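Local coordinates for protein fibrillarin-like rRNA/tRNA 2'-O-methyltransferase (Methanocaldococcus jannaschii, PDB 1FBN) that probably transfers methyl groups from S-adenosyl-L-methionine to ribose 2'-hydroxyls of rRNA and tRNA at sites chosen by a guide RNA, at residues Lys23-Lys28 with Arg50-Asn55; Leu59-Ile64 with Val211-Phe216; Gly129-Pro134 with Ala157-Lys162; Glu136-Val141 with Ala164-Lys169. One frame throughout, in Å; residues are numbered along the deposited sequence.

In the fold
The four contacts sample both parts of the chain, an antiparallel five-stranded sheet and a Rossmann-like methyltransferase domain built on a seven-stranded mixed sheet. Contact 1 comes first along the chain and joins two strands of the smaller sheet. Contact 2 touches it, centres about 12 Å apart, where helix 58-64 packs between the two parts and meets the end of strand 205-212. The long chain section between its two segments contains contacts 3 and 4. These two share helix 156-167, have alternating segments and sit with centres about 10 Å apart, on the far side of the chain's centre from contact 1. Residues predicted to bind S-adenosyl-L-methionine occur in contact 3 and near contact 1.

Contact 1: residues Lys23-Lys28 with Arg50-Asn55; sequences KRIATK and RIWNPN
A26 and I51 face each other as a non-hydrogen-bonded pair in the antiparallel five-stranded sheet, where strand 25-28 runs beside strand 47-51. T27 and R50 form the neighbouring hydrogen-bonded pair, T27 N giving to R50 O at 3.2 Å and R50 N returning to T27 O at 2.9 Å. One step further, W52 N reaches I25 O at 2.9 Å in a fairly straight bond (162° at the hydrogen).

Apolar contacts divide between the two faces. On the face of A26 its CB meets I51 CD1 at 4.2 Å. On the face of T27 the indole of W52 comes in: with CG anti to the backbone N (chi1 -160°) the ring reaches back to strand 25-28, and I25 CD1 (3.7 Å) and T27 CG2 (3.8 Å) approach its CE3 obliquely. H91 stacks on this indole, which lies near T88, predicted to bind S-adenosyl-L-methionine.

The polar ends find partners beyond the two strands: D94 takes a hydrogen bond from T27 OG1 and a salt bridge from R50 NH2, while E39 pairs with R50 NH1. Beyond the last direct bond a water accepts from I25 N at 3.2 Å and donates to W52 O at 2.9 Å.

Contact 2: residues Leu59-Ile64 with Val211-Phe216; sequences LAAAII and VDIEPF
A61 presses its methyl group against two residues at once: CB lies 3.7 Å from F216 CD2, approaching the phenyl ring obliquely, and 3.9 Å from I213 CB. Next to it, I213 CG2 comes to 3.6 Å from A62 CA; the small alanines let the backbones close to 5.5 Å, A62 CA to I213 CA. Chi1 of 60° tucks CG1 of I213 between its backbone N and carbonyl carbon and gives CG2 the place nearest the helix. V211 CG1 rests 3.5 Å from A62 O, and one turn on from A61, I64 CG2 meets F216 CZ at 3.9 Å, the side chains crossing at about a right angle.

Around this shell, P215 CB lies above one face of the F216 ring, offset toward the rim, and P54 and N55 touch that ring. Replacing F216 by an alanine would probably open a gap beside A61 and leave I64 CG2 without its aromatic partner. Helix 58-64, whose other side packs on I25 and W52, is thus seated against the edge strand of the mixed sheet. No hydrogen bond links the two segments; the polar tie comes from K65, just beyond, whose NZ bonds D212 O, and the contact itself depends on close-fitting, mainly apolar surfaces.

Contact 3: residues Gly129-Pro134 with Ala157-Lys162; sequences GDANKP and AEILIK
K162 and N132 reach across to each other obliquely, and the ammonium group is gripped by two oxygens of the same asparagine. NZ donates to N132 OD1 at 2.7 Å, from above the amide's carbonyl plane (55° out of it), and to N132 O at 3.1 Å. The lysine chain starts with CG anti to the backbone N (chi1 -159°) and bends at chi3, bringing NZ to the loop. E158 OE1, one turn back, adds a salt bridge to K162 NZ at 3.5 Å. A methionine in place of K162 would probably leave both N132 oxygens without this donor and E158 without its nearby positive charge.

Nearer its backbone, the lysine's CG and CD methylenes meet the CG-CD edge of P134, the side chains crossing at about a right angle, K162 CD to P134 CD 3.6 Å. I159 points its CG2 branch at A131 CB, 3.8 Å away, and N163 ND2 bonds A131 O. D130 OD1 accepts from N132 N at 2.8 Å, an Asx turn within a type I turn from D130 to K133. D130 and A131 are predicted to bind S-adenosyl-L-methionine, and the arrangement fits a cofactor-site loop after a strand of a Rossmann-like methyltransferase.

Contact 4: residues Glu136-Val141 with Ala164-Lys169; sequences EYANIV and AKWFLK
A mixed aromatic and aliphatic cluster forms around F167, at the end of helix 156-167, which is met by Y137, A138 and V141 of the loop between strands 124-128 and 144-149. The rings of Y137 and F167 are near parallel, planes at 17°, but slid apart until they barely overlap, with centroids 5.5 Å from each other; their nearest atoms are Y137 CE1 and F167 CE2. V141 CG1 sits over one face of the F167 ring in a CH-pi contact, 4.1 Å from its centroid, while CB of the adjoining W166 covers the opposite face. A138 CA comes at the edge, 3.5 Å from F167 CE1.

A138 CB also rests obliquely on the indole of W166, 3.7 Å from CZ3. The loop is turned by Y137 O, which accepts from both I140 N and V141 N. A chi1 of 47° swings the Y137 ring so that its CD1-CE1 edge meets F167, and its hydroxyl is hydrogen-bonded to N163 OD1. I127 of strand 124-128 touches Y137 and V141, and L79 of strand 77-81 touches V141 and F167. This is the end of helix 156-167 packed against the loop leading from strand 124-128 to strand 144-149, in a Rossmann-like alpha/beta methyltransferase fold.

Contact 1: residues Lys23-Lys28 with Arg50-Asn55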
loop_
_atom_site.group_PDB
_atom_site.type_symbol
_atom_site.label_atom_id
_atom_site.label_comp_id
_atom_site.label_asym_id
_atom_site.label_seq_id
_atom_site.Cartn_x
_atom_site.Cartn_y
_atom_site.Cartn_z
ATOM N N LYS A 23 19.542 -2.684 -4.525
ATOM C CA LYS A 23 18.697 -2.075 -3.513
ATOM C C LYS A 23 17.691 -3.109 -3.026
ATOM O O LYS A 23 17.066 -3.808 -3.826
ATOM C CB LYS A 23 17.978 -0.848 -4.081
ATOM C CG LYS A 23 18.924 0.260 -4.523
ATOM C CD LYS A 23 18.177 1.490 -5.029
ATOM C CE LYS A 23 19.153 2.606 -5.417
ATOM N NZ LYS A 23 18.476 3.841 -5.926
ATOM N N ARG A 24 17.563 -3.221 -1.710
ATOM C CA ARG A 24 16.638 -4.168 -1.098
ATOM C C ARG A 24 16.000 -3.585 0.156
ATOM O O ARG A 24 16.630 -2.809 0.871
ATOM C CB ARG A 24 17.377 -5.456 -0.745
ATOM C CG ARG A 24 17.127 -6.590 -1.706
ATOM C CD ARG A 24 17.964 -7.790 -1.347
ATOM N NE ARG A 24 19.291 -7.682 -1.929
ATOM C CZ ARG A 24 19.778 -8.531 -2.824
ATOM N NH1 ARG A 24 19.049 -9.560 -3.234
ATOM N NH2 ARG A 24 20.982 -8.333 -3.329
ATOM N N ILE A 25 14.739 -3.934 0.401
ATOM C CA ILE A 25 14.031 -3.452 1.588
ATOM C C ILE A 25 13.286 -4.586 2.270
ATOM O O ILE A 25 13.003 -5.615 1.659
ATOM C CB ILE A 25 13.018 -2.319 1.276
ATOM C CG1 ILE A 25 11.953 -2.811 0.294
ATOM C CG2 ILE A 25 13.750 -1.060 0.788
ATOM C CD1 ILE A 25 10.841 -1.801 0.065
ATOM N N ALA A 26 12.939 -4.377 3.534
ATOM C CA ALA A 26 12.239 -5.395 4.299
ATOM C C ALA A 26 11.440 -4.794 5.444
ATOM O O ALA A 26 11.546 -3.601 5.740
ATOM C CB ALA A 26 13.248 -6.410 4.846
ATOM N N THR A 27 10.588 -5.620 6.042
ATOM C CA THR A 27 9.800 -5.208 7.194
ATOM C C THR A 27 10.077 -6.220 8.310
ATOM O O THR A 27 10.518 -7.348 8.053
ATOM C CB THR A 27 8.278 -5.139 6.893
ATOM O OG1 THR A 27 7.832 -6.380 6.341
ATOM C CG2 THR A 27 7.966 -4.010 5.921
ATOM N N LYS A 28 9.898 -5.782 9.551
ATOM C CA LYS A 28 10.110 -6.636 10.710
ATOM C C LYS A 28 8.811 -7.423 10.935
ATOM O O LYS A 28 7.782 -6.854 11.305
ATOM C CB LYS A 28 10.451 -5.767 11.917
ATOM C CG LYS A 28 10.935 -6.524 13.126
ATOM C CD LYS A 28 11.334 -5.558 14.225
ATOM C CE LYS A 28 12.538 -4.731 13.824
ATOM N NZ LYS A 28 12.939 -3.795 14.909
ATOM N N ARG A 50 11.483 -9.676 6.716
ATOM C CA ARG A 50 10.927 -10.234 5.489
ATOM C C ARG A 50 11.273 -9.377 4.285
ATOM O O ARG A 50 10.867 -8.216 4.209
ATOM C CB ARG A 50 9.405 -10.359 5.591
ATOM C CG ARG A 50 8.911 -11.259 6.700
ATOM C CD ARG A 50 7.488 -11.703 6.416
ATOM N NE ARG A 50 6.572 -10.576 6.417
ATOM C CZ ARG A 50 5.647 -10.339 5.491
ATOM N NH1 ARG A 50 5.485 -11.150 4.452
ATOM N NH2 ARG A 50 4.873 -9.274 5.613
ATOM N N ILE A 51 12.020 -9.950 3.345
ATOM C CA ILE A 51 12.405 -9.238 2.132
ATOM C C ILE A 51 11.135 -8.895 1.356
ATOM O O ILE A 51 10.369 -9.775 0.970
ATOM C CB ILE A 51 13.369 -10.083 1.263
ATOM C CG1 ILE A 51 14.679 -10.335 2.023
ATOM C CG2 ILE A 51 13.638 -9.401 -0.071
ATOM C CD1 ILE A 51 15.404 -9.081 2.487
ATOM N N TRP A 52 10.917 -7.595 1.182
ATOM C CA TRP A 52 9.746 -7.040 0.501
ATOM C C TRP A 52 9.985 -6.942 -1.011
ATOM O O TRP A 52 10.538 -5.957 -1.500
ATOM C CB TRP A 52 9.477 -5.659 1.104
ATOM C CG TRP A 52 8.103 -5.095 0.913
ATOM C CD1 TRP A 52 7.081 -5.613 0.163
ATOM C CD2 TRP A 52 7.611 -3.874 1.476
ATOM N NE1 TRP A 52 5.984 -4.781 0.224
ATOM C CE2 TRP A 52 6.283 -3.707 1.023
ATOM C CE3 TRP A 52 8.168 -2.902 2.321
ATOM C CZ2 TRP A 52 5.500 -2.604 1.386
ATOM C CZ3 TRP A 52 7.388 -1.804 2.683
ATOM C CH2 TRP A 52 6.068 -1.666 2.214
ATOM N N ASN A 53 9.531 -7.955 -1.741
ATOM C CA ASN A 53 9.710 -8.040 -3.192
ATOM C C ASN A 53 8.923 -7.007 -4.020
ATOM O O ASN A 53 7.693 -7.049 -4.070
ATOM C CB ASN A 53 9.363 -9.466 -3.652
ATOM C CG ASN A 53 9.846 -9.777 -5.066
ATOM O OD1 ASN A 53 10.166 -8.885 -5.852
ATOM N ND2 ASN A 53 9.897 -11.063 -5.392
ATOM N N PRO A 54 9.632 -6.085 -4.703
ATOM C CA PRO A 54 9.014 -5.046 -5.537
ATOM C C PRO A 54 8.298 -5.606 -6.766
ATOM O O PRO A 54 7.456 -4.937 -7.357
ATOM C CB PRO A 54 10.206 -4.172 -5.931
ATOM C CG PRO A 54 11.353 -5.129 -5.924
ATOM C CD PRO A 54 11.095 -5.916 -4.669
ATOM N N ASN A 55 8.656 -6.824 -7.161
ATOM C CA ASN A 55 8.028 -7.481 -8.306
ATOM C C ASN A 55 6.673 -8.061 -7.902
ATOM O O ASN A 55 5.856 -8.409 -8.755
ATOM C CB ASN A 55 8.918 -8.610 -8.830
ATOM C CG ASN A 55 10.226 -8.109 -9.395
ATOM O OD1 ASN A 55 10.260 -7.517 -10.473
ATOM N ND2 ASN A 55 11.316 -8.350 -8.674
HETATM O O HOH W 1 13.408 -5.733 -1.860
#

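Contact 2: residues Leu59-Ile64 with Val211-Phe216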
loop_
_atom_site.group_PDB
_atom_site.type_symbol
_atom_site.label_atom_id
_atom_site.label_comp_id
_atom_site.label_asym_id
_atom_site.label_seq_id
_atom_site.Cartn_x
_atom_site.Cartn_y
_atom_site.Cartn_z
ATOM N N LEU A 59 3.828 -1.261 -3.585
ATOM C CA LEU A 59 4.308 -0.333 -2.564
ATOM C C LEU A 59 5.827 -0.486 -2.421
ATOM O O LEU A 59 6.550 0.510 -2.321
ATOM C CB LEU A 59 3.591 -0.580 -1.233
ATOM C CG LEU A 59 3.926 0.366 -0.080
ATOM C CD1 LEU A 59 3.824 1.818 -0.534
ATOM C CD2 LEU A 59 2.994 0.098 1.090
ATOM N N ALA A 60 6.313 -1.729 -2.449
ATOM C CA ALA A 60 7.753 -1.985 -2.371
ATOM C C ALA A 60 8.423 -1.398 -3.615
ATOM O O ALA A 60 9.499 -0.809 -3.532
ATOM C CB ALA A 60 8.031 -3.476 -2.286
ATOM N N ALA A 61 7.768 -1.551 -4.764
ATOM C CA ALA A 61 8.272 -1.031 -6.032
ATOM C C ALA A 61 8.420 0.489 -5.970
ATOM O O ALA A 61 9.415 1.040 -6.444
ATOM C CB ALA A 61 7.339 -1.424 -7.171
ATOM N N ALA A 62 7.427 1.151 -5.373
ATOM C CA ALA A 62 7.427 2.602 -5.235
ATOM C C ALA A 62 8.591 3.055 -4.364
ATOM O O ALA A 62 9.272 4.027 -4.691
ATOM C CB ALA A 62 6.103 3.085 -4.653
ATOM N N ILE A 63 8.820 2.345 -3.260
ATOM C CA ILE A 63 9.920 2.676 -2.359
ATOM C C ILE A 63 11.262 2.452 -3.065
ATOM O O ILE A 63 12.133 3.320 -3.031
ATOM C CB ILE A 63 9.856 1.851 -1.048
ATOM C CG1 ILE A 63 8.605 2.230 -0.252
ATOM C CG2 ILE A 63 11.094 2.104 -0.195
ATOM C CD1 ILE A 63 8.364 1.368 0.970
ATOM N N ILE A 64 11.405 1.310 -3.739
ATOM C CA ILE A 64 12.639 0.983 -4.462
ATOM C C ILE A 64 12.918 2.037 -5.537
ATOM O O ILE A 64 14.068 2.441 -5.733
ATOM C CB ILE A 64 12.569 -0.437 -5.118
ATOM C CG1 ILE A 64 12.596 -1.532 -4.045
ATOM C CG2 ILE A 64 13.723 -0.648 -6.094
ATOM C CD1 ILE A 64 13.921 -1.674 -3.313
ATOM N N VAL A 211 5.541 8.435 -8.116
ATOM C CA VAL A 211 6.595 7.490 -8.465
ATOM C C VAL A 211 6.246 6.536 -9.604
ATOM O O VAL A 211 5.270 5.783 -9.533
ATOM C CB VAL A 211 7.002 6.623 -7.231
ATOM C CG1 VAL A 211 8.213 5.761 -7.556
ATOM C CG2 VAL A 211 7.293 7.498 -6.025
ATOM N N ASP A 212 7.055 6.580 -10.657
ATOM C CA ASP A 212 6.886 5.684 -11.794
ATOM C C ASP A 212 7.555 4.374 -11.358
ATOM O O ASP A 212 8.770 4.329 -11.157
ATOM C CB ASP A 212 7.592 6.256 -13.034
ATOM C CG ASP A 212 7.369 5.415 -14.294
ATOM O OD1 ASP A 212 6.746 4.337 -14.214
ATOM O OD2 ASP A 212 7.816 5.841 -15.381
ATOM N N ILE A 213 6.753 3.330 -11.155
ATOM C CA ILE A 213 7.282 2.036 -10.731
ATOM C C ILE A 213 7.628 1.167 -11.947
ATOM O O ILE A 213 7.695 -0.059 -11.865
ATOM C CB ILE A 213 6.292 1.327 -9.783
ATOM C CG1 ILE A 213 4.950 1.081 -10.476
ATOM C CG2 ILE A 213 6.054 2.199 -8.558
ATOM C CD1 ILE A 213 3.988 0.245 -9.650
ATOM N N GLU A 214 7.935 1.871 -13.035
ATOM C CA GLU A 214 8.293 1.368 -14.364
ATOM C C GLU A 214 8.850 -0.030 -14.613
ATOM O O GLU A 214 8.278 -0.777 -15.416
ATOM C CB GLU A 214 9.163 2.418 -15.078
ATOM C CG GLU A 214 9.912 1.943 -16.316
ATOM C CD GLU A 214 11.417 1.908 -16.101
ATOM O OE1 GLU A 214 11.981 2.931 -15.647
ATOM O OE2 GLU A 214 12.037 0.858 -16.377
ATOM N N PRO A 215 9.985 -0.400 -13.985
ATOM C CA PRO A 215 10.477 -1.756 -14.273
ATOM C C PRO A 215 9.501 -2.843 -13.812
ATOM O O PRO A 215 9.063 -3.677 -14.598
ATOM C CB PRO A 215 11.796 -1.823 -13.487
ATOM C CG PRO A 215 12.192 -0.394 -13.317
ATOM C CD PRO A 215 10.877 0.293 -13.043
ATOM N N PHE A 216 9.103 -2.752 -12.550
ATOM C CA PHE A 216 8.215 -3.714 -11.913
ATOM C C PHE A 216 6.791 -3.771 -12.462
ATOM O O PHE A 216 6.172 -4.838 -12.472
ATOM C CB PHE A 216 8.223 -3.456 -10.408
ATOM C CG PHE A 216 9.602 -3.237 -9.856
ATOM C CD1 PHE A 216 10.453 -4.315 -9.629
ATOM C CD2 PHE A 216 10.081 -1.946 -9.637
ATOM C CE1 PHE A 216 11.756 -4.114 -9.200
ATOM C CE2 PHE A 216 11.382 -1.730 -9.207
ATOM C CZ PHE A 216 12.223 -2.818 -8.989
#

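Contact 3: residues Gly129-Pro134 with Ala157-Lys162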
loop_
_atom_site.group_PDB
_atom_site.type_symbol
_atom_site.label_atom_id
_atom_site.label_comp_id
_atom_site.label_asym_id
_atom_site.label_seq_id
_atom_site.Cartn_x
_atom_site.Cartn_y
_atom_site.Cartn_z
ATOM N N GLY A 129 -16.760 -6.078 1.310
ATOM C CA GLY A 129 -17.534 -4.941 0.852
ATOM C C GLY A 129 -17.158 -4.432 -0.519
ATOM O O GLY A 129 -16.283 -4.977 -1.190
ATOM N N ASP A 130 -17.854 -3.383 -0.936
ATOM C CA ASP A 130 -17.645 -2.748 -2.228
ATOM C C ASP A 130 -17.084 -1.367 -1.928
ATOM O O ASP A 130 -17.756 -0.548 -1.305
ATOM C CB ASP A 130 -18.995 -2.638 -2.956
ATOM C CG ASP A 130 -18.888 -2.037 -4.354
ATOM O OD1 ASP A 130 -17.840 -1.453 -4.709
ATOM O OD2 ASP A 130 -19.886 -2.136 -5.101
ATOM N N ALA A 131 -15.856 -1.112 -2.372
ATOM C CA ALA A 131 -15.211 0.177 -2.135
ATOM C C ALA A 131 -15.976 1.338 -2.760
ATOM O O ALA A 131 -15.756 2.493 -2.397
ATOM C CB ALA A 131 -13.782 0.158 -2.638
ATOM N N ASN A 132 -16.872 1.027 -3.695
ATOM C CA ASN A 132 -17.675 2.046 -4.359
ATOM C C ASN A 132 -18.881 2.446 -3.499
ATOM O O ASN A 132 -19.619 3.372 -3.838
ATOM C CB ASN A 132 -18.127 1.545 -5.733
ATOM C CG ASN A 132 -18.667 2.654 -6.609
ATOM O OD1 ASN A 132 -18.086 3.742 -6.690
ATOM N ND2 ASN A 132 -19.788 2.387 -7.272
ATOM N N LYS A 133 -19.068 1.741 -2.384
ATOM C CA LYS A 133 -20.156 2.014 -1.438
ATOM C C LYS A 133 -19.562 2.021 -0.030
ATOM O O LYS A 133 -19.843 1.131 0.771
ATOM C CB LYS A 133 -21.244 0.935 -1.515
ATOM C CG LYS A 133 -21.876 0.740 -2.886
ATOM C CD LYS A 133 -22.997 -0.289 -2.816
ATOM C CE LYS A 133 -23.250 -0.954 -4.164
ATOM N NZ LYS A 133 -23.541 0.015 -5.251
ATOM N N PRO A 134 -18.735 3.035 0.290
ATOM C CA PRO A 134 -18.096 3.151 1.605
ATOM C C PRO A 134 -19.045 3.317 2.791
ATOM O O PRO A 134 -18.685 2.975 3.921
ATOM C CB PRO A 134 -17.173 4.359 1.431
ATOM C CG PRO A 134 -17.908 5.196 0.443
ATOM C CD PRO A 134 -18.366 4.176 -0.566
ATOM N N ALA A 157 -10.023 6.715 -9.099
ATOM C CA ALA A 157 -9.795 8.019 -8.477
ATOM C C ALA A 157 -11.000 8.477 -7.652
ATOM O O ALA A 157 -10.841 8.859 -6.491
ATOM C CB ALA A 157 -9.424 9.074 -9.524
ATOM N N GLU A 158 -12.201 8.411 -8.228
ATOM C CA GLU A 158 -13.397 8.834 -7.500
ATOM C C GLU A 158 -13.620 7.939 -6.283
ATOM O O GLU A 158 -14.160 8.391 -5.276
ATOM C CB GLU A 158 -14.644 8.854 -8.398
ATOM C CG GLU A 158 -15.214 7.483 -8.735
ATOM C CD GLU A 158 -16.677 7.531 -9.155
ATOM O OE1 GLU A 158 -17.551 7.462 -8.262
ATOM O OE2 GLU A 158 -16.953 7.626 -10.374
ATOM N N ILE A 159 -13.186 6.682 -6.371
ATOM C CA ILE A 159 -13.324 5.756 -5.248
ATOM C C ILE A 159 -12.453 6.232 -4.083
ATOM O O ILE A 159 -12.889 6.195 -2.935
ATOM C CB ILE A 159 -12.949 4.291 -5.624
ATOM C CG1 ILE A 159 -14.033 3.666 -6.508
ATOM C CG2 ILE A 159 -12.780 3.441 -4.361
ATOM C CD1 ILE A 159 -13.703 2.254 -6.958
ATOM N N LEU A 160 -11.234 6.687 -4.380
ATOM C CA LEU A 160 -10.332 7.175 -3.338
ATOM C C LEU A 160 -10.929 8.417 -2.695
ATOM O O LEU A 160 -10.889 8.567 -1.475
ATOM C CB LEU A 160 -8.951 7.518 -3.911
ATOM C CG LEU A 160 -7.885 8.014 -2.916
ATOM C CD1 LEU A 160 -7.473 6.889 -1.975
ATOM C CD2 LEU A 160 -6.664 8.534 -3.654
ATOM N N ILE A 161 -11.497 9.289 -3.527
ATOM C CA ILE A 161 -12.107 10.538 -3.070
ATOM C C ILE A 161 -13.319 10.255 -2.200
ATOM O O ILE A 161 -13.486 10.862 -1.145
ATOM C CB ILE A 161 -12.525 11.440 -4.263
ATOM C CG1 ILE A 161 -11.281 11.945 -4.999
ATOM C CG2 ILE A 161 -13.368 12.618 -3.779
ATOM C CD1 ILE A 161 -11.582 12.605 -6.325
ATOM N N LYS A 162 -14.141 9.304 -2.632
ATOM C CA LYS A 162 -15.344 8.925 -1.896
ATOM C C LYS A 162 -14.971 8.360 -0.520
ATOM O O LYS A 162 -15.563 8.725 0.496
ATOM C CB LYS A 162 -16.137 7.891 -2.698
ATOM C CG LYS A 162 -17.599 7.797 -2.321
ATOM C CD LYS A 162 -18.325 6.734 -3.141
ATOM C CE LYS A 162 -18.217 6.989 -4.631
ATOM N NZ LYS A 162 -18.942 5.946 -5.394
#

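Contact 4: residues Glu136-Val141 with Ala164-Lys169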
loop_
_atom_site.group_PDB
_atom_site.type_symbol
_atom_site.label_atom_id
_atom_site.label_comp_id
_atom_site.label_asym_id
_atom_site.label_seq_id
_atom_site.Cartn_x
_atom_site.Cartn_y
_atom_site.Cartn_z
ATOM N N GLU A 136 -21.532 1.612 3.492
ATOM C CA GLU A 136 -21.906 0.293 3.988
ATOM C C GLU A 136 -21.017 -0.219 5.117
ATOM O O GLU A 136 -21.473 -0.989 5.962
ATOM C CB GLU A 136 -21.965 -0.725 2.847
ATOM C CG GLU A 136 -23.136 -0.515 1.891
ATOM C CD GLU A 136 -23.320 -1.664 0.902
ATOM O OE1 GLU A 136 -22.340 -2.388 0.628
ATOM O OE2 GLU A 136 -24.448 -1.842 0.392
ATOM N N TYR A 137 -19.750 0.186 5.128
ATOM C CA TYR A 137 -18.841 -0.238 6.193
ATOM C C TYR A 137 -18.385 0.907 7.110
ATOM O O TYR A 137 -17.423 0.765 7.869
ATOM C CB TYR A 137 -17.638 -1.008 5.627
ATOM C CG TYR A 137 -16.959 -0.384 4.427
ATOM C CD1 TYR A 137 -15.976 0.592 4.585
ATOM C CD2 TYR A 137 -17.263 -0.809 3.130
ATOM C CE1 TYR A 137 -15.308 1.126 3.481
ATOM C CE2 TYR A 137 -16.603 -0.283 2.022
ATOM C CZ TYR A 137 -15.627 0.683 2.201
ATOM O OH TYR A 137 -14.964 1.203 1.107
ATOM N N ALA A 138 -19.120 2.018 7.078
ATOM C CA ALA A 138 -18.799 3.190 7.890
ATOM C C ALA A 138 -18.984 2.991 9.399
ATOM O O ALA A 138 -18.442 3.760 10.193
ATOM C CB ALA A 138 -19.580 4.406 7.401
ATOM N N ASN A 139 -19.764 1.988 9.797
ATOM C CA ASN A 139 -19.961 1.710 11.221
ATOM C C ASN A 139 -18.899 0.727 11.741
ATOM O O ASN A 139 -18.971 0.277 12.887
ATOM C CB ASN A 139 -21.366 1.156 11.500
ATOM C CG ASN A 139 -22.429 2.249 11.608
ATOM O OD1 ASN A 139 -22.121 3.436 11.694
ATOM N ND2 ASN A 139 -23.689 1.840 11.620
ATOM N N ILE A 140 -17.927 0.389 10.893
ATOM C CA ILE A 140 -16.849 -0.535 11.267
ATOM C C ILE A 140 -15.499 0.174 11.182
ATOM O O ILE A 140 -14.675 0.088 12.097
ATOM C CB ILE A 140 -16.778 -1.763 10.319
ATOM C CG1 ILE A 140 -18.140 -2.447 10.215
ATOM C CG2 ILE A 140 -15.735 -2.758 10.826
ATOM C CD1 ILE A 140 -18.182 -3.549 9.178
ATOM N N VAL A 141 -15.277 0.852 10.059
ATOM C CA VAL A 141 -14.033 1.564 9.815
ATOM C C VAL A 141 -14.004 2.921 10.509
ATOM O O VAL A 141 -14.788 3.815 10.190
ATOM C CB VAL A 141 -13.772 1.747 8.289
ATOM C CG1 VAL A 141 -12.450 2.469 8.047
ATOM C CG2 VAL A 141 -13.763 0.397 7.589
ATOM N N ALA A 164 -12.138 8.886 1.041
ATOM C CA ALA A 164 -11.423 9.916 1.789
ATOM C C ALA A 164 -12.428 10.797 2.535
ATOM O O ALA A 164 -12.222 11.133 3.704
ATOM C CB ALA A 164 -10.572 10.760 0.850
ATOM N N LYS A 165 -13.522 11.152 1.860
ATOM C CA LYS A 165 -14.573 11.976 2.459
ATOM C C LYS A 165 -15.134 11.259 3.678
ATOM O O LYS A 165 -15.324 11.857 4.733
ATOM C CB LYS A 165 -15.720 12.220 1.470
ATOM C CG LYS A 165 -15.419 13.153 0.301
ATOM C CD LYS A 165 -16.647 13.217 -0.614
ATOM C CE LYS A 165 -16.412 14.017 -1.887
ATOM N NZ LYS A 165 -16.290 15.471 -1.619
ATOM N N TRP A 166 -15.385 9.965 3.525
ATOM C CA TRP A 166 -15.931 9.161 4.603
ATOM C C TRP A 166 -14.983 8.839 5.751
ATOM O O TRP A 166 -15.336 9.041 6.912
ATOM C CB TRP A 166 -16.486 7.844 4.050
ATOM C CG TRP A 166 -17.854 7.966 3.476
ATOM C CD1 TRP A 166 -18.179 8.236 2.179
ATOM C CD2 TRP A 166 -19.098 7.848 4.187
ATOM N NE1 TRP A 166 -19.546 8.298 2.037
ATOM C CE2 TRP A 166 -20.135 8.066 3.253
ATOM C CE3 TRP A 166 -19.435 7.583 5.524
ATOM C CZ2 TRP A 166 -21.490 8.029 3.610
ATOM C CZ3 TRP A 166 -20.782 7.545 5.880
ATOM C CH2 TRP A 166 -21.791 7.768 4.924
ATOM N N PHE A 167 -13.769 8.398 5.423
ATOM C CA PHE A 167 -12.814 7.957 6.437
ATOM C C PHE A 167 -11.486 8.678 6.665
ATOM O O PHE A 167 -10.905 8.551 7.743
ATOM C CB PHE A 167 -12.505 6.476 6.201
ATOM C CG PHE A 167 -13.722 5.639 5.961
ATOM C CD1 PHE A 167 -14.636 5.411 6.980
ATOM C CD2 PHE A 167 -13.975 5.107 4.705
ATOM C CE1 PHE A 167 -15.790 4.663 6.749
ATOM C CE2 PHE A 167 -15.123 4.359 4.465
ATOM C CZ PHE A 167 -16.033 4.138 5.488
ATOM N N LEU A 168 -10.995 9.425 5.683
ATOM C CA LEU A 168 -9.698 10.070 5.846
ATOM C C LEU A 168 -9.660 11.354 6.674
ATOM O O LEU A 168 -10.364 12.323 6.386
ATOM C CB LEU A 168 -9.040 10.279 4.482
ATOM C CG LEU A 168 -7.535 10.544 4.465
ATOM C CD1 LEU A 168 -6.794 9.484 5.273
ATOM C CD2 LEU A 168 -7.056 10.552 3.029
ATOM N N LYS A 169 -8.821 11.341 7.710
ATOM C CA LYS A 169 -8.638 12.488 8.595
ATOM C C LYS A 169 -8.070 13.633 7.777
ATOM O O LYS A 169 -7.375 13.398 6.790
ATOM C CB LYS A 169 -7.621 12.159 9.693
ATOM C CG LYS A 169 -8.025 11.058 10.652
ATOM C CD LYS A 169 -6.927 10.821 11.667
ATOM C CE LYS A 169 -7.336 9.788 12.692
ATOM N NZ LYS A 169 -6.220 9.525 13.636
#